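Local coordinates for protein Pgp2 (Campylobacter jejuni subsp. jejuni, PDB 6XJ6) that probably trims peptidoglycan as an LD-carboxypeptidase of the YkuD family, and directs helical cell shape by binding peptidoglycan in a pocket of its accessory NTF2 domain, at residues A216-K219 with K220-S224. Residues are numbered along the deposited sequence; the frame is centred on the assembly and turned at random.
Sequences ASMK and KSIFS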
# COMPACT_ATOMS: atom_id res chain seq x y z
N ALA A 216 2.67 -23.88 7.74
CA ALA A 216 3.67 -24.67 7.02
C ALA A 216 3.14 -26.06 6.69
O ALA A 216 3.30 -26.54 5.56
CB ALA A 216 4.94 -24.78 7.87
N SER A 217 2.53 -26.73 7.66
CA SER A 217 2.00 -28.07 7.42
C SER A 217 0.82 -28.04 6.46
O SER A 217 0.66 -28.95 5.64
CB SER A 217 1.62 -28.72 8.75
OG SER A 217 2.76 -28.85 9.59
N MET A 218 -0.02 -27.00 6.55
CA MET A 218 -1.13 -26.87 5.61
C MET A 218 -0.63 -26.72 4.18
O MET A 218 -1.15 -27.35 3.26
CB MET A 218 -1.99 -25.66 5.97
CG MET A 218 -3.14 -25.41 5.01
SD MET A 218 -3.89 -23.78 5.18
CE MET A 218 -2.66 -22.72 4.43
N LYS A 219 0.37 -25.87 3.99
CA LYS A 219 0.88 -25.65 2.64
C LYS A 219 1.55 -26.89 2.09
O LYS A 219 1.39 -27.22 0.91
CB LYS A 219 1.83 -24.45 2.61
CG LYS A 219 1.13 -23.12 2.77
CD LYS A 219 0.31 -22.78 1.53
CE LYS A 219 -0.39 -21.44 1.67
NZ LYS A 219 -1.05 -21.04 0.39
N LYS A 220 2.30 -27.61 2.94
CA LYS A 220 2.91 -28.85 2.48
C LYS A 220 1.84 -29.83 2.04
O LYS A 220 1.97 -30.50 1.01
CB LYS A 220 3.77 -29.45 3.59
CG LYS A 220 4.64 -30.61 3.13
CD LYS A 220 5.45 -31.19 4.27
CE LYS A 220 6.37 -32.30 3.79
NZ LYS A 220 7.21 -32.84 4.88
N SER A 221 0.75 -29.90 2.80
CA SER A 221 -0.37 -30.76 2.44
C SER A 221 -0.95 -30.36 1.09
O SER A 221 -1.16 -31.20 0.20
CB SER A 221 -1.42 -30.69 3.54
OG SER A 221 -2.42 -31.66 3.34
N ILE A 222 -1.22 -29.06 0.91
CA ILE A 222 -1.77 -28.57 -0.36
C ILE A 222 -0.78 -28.83 -1.50
O ILE A 222 -1.16 -29.31 -2.57
CB ILE A 222 -2.15 -27.09 -0.25
CG1 ILE A 222 -3.31 -26.93 0.74
CG2 ILE A 222 -2.53 -26.51 -1.62
CD1 ILE A 222 -3.65 -25.50 1.04
N PHE A 223 0.49 -28.49 -1.29
CA PHE A 223 1.49 -28.66 -2.33
C PHE A 223 1.73 -30.13 -2.67
O PHE A 223 2.27 -30.42 -3.74
CB PHE A 223 2.82 -28.03 -1.89
CG PHE A 223 2.86 -26.52 -2.00
CD1 PHE A 223 1.71 -25.77 -2.21
CD2 PHE A 223 4.07 -25.85 -1.89
CE1 PHE A 223 1.78 -24.39 -2.30
CE2 PHE A 223 4.13 -24.48 -1.98
CZ PHE A 223 2.99 -23.75 -2.19
N SER A 224 1.37 -31.06 -1.78
CA SER A 224 1.61 -32.47 -2.04
C SER A 224 0.82 -32.98 -3.24
O SER A 224 1.14 -34.05 -3.77
CB SER A 224 1.27 -33.31 -0.81
OG SER A 224 -0.13 -33.48 -0.68
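Lys219 and Phe223 form the enclosed side of this local contact, one turn apart along the helix 212-223. The amide N of Phe223 donates to Lys219 O at 2.7 Å, the shortest of four successive i to i+4 bonds, with the nitrogen nearly in line with the carbonyl. The start of the aromatic side chain settles tightly on the same oxygen, Phe223 CB lying 3.2 Å from Lys219 O, and the ring meets it obliquely. The Lys219 chain bends at its second torsion (chi2 -70°) before running on extended, and its CD passes 4.4 Å from Phe223 CE1. Both side chains converge on Tyr195 of the helix 192-196, whose hydroxyl is hydrogen-bonded to Lys219 NZ and whose ring packs edge-to-face with Phe223. Phe223 is buried here and also makes a cation-pi contact with Lys229.

Met218 and Ile222, by contrast, run alongside each other in a common direction on a more exposed part of the helix. Their side chains touch through Met218 CG and Ile222 CD1, 4.0 Å apart; CG1 of Ile222 sits closer, 3.3 Å from Met218 O. That carbonyl accepts the amide of Ile222 at 2.9 Å in a fairly straight bond (165° at the hydrogen). Ser221 and Lys220 are both largely open to solvent, though Lys220 also brushes Thr192; the lysine chain is fully extended from a CG anti to its backbone N (chi1 -170°), which carries its amine away from the preceding turn. Toward the end of the helix Ser224 folds back, its OG donating to Ser221 O at 2.7 Å while its backbone N shares that acceptor. These are the i to i+4 hydrogen-bonded C-terminal turns of an alpha-helix, held through Phe223 and Lys219 against the short helix 192-196 within the NTF2-like domain.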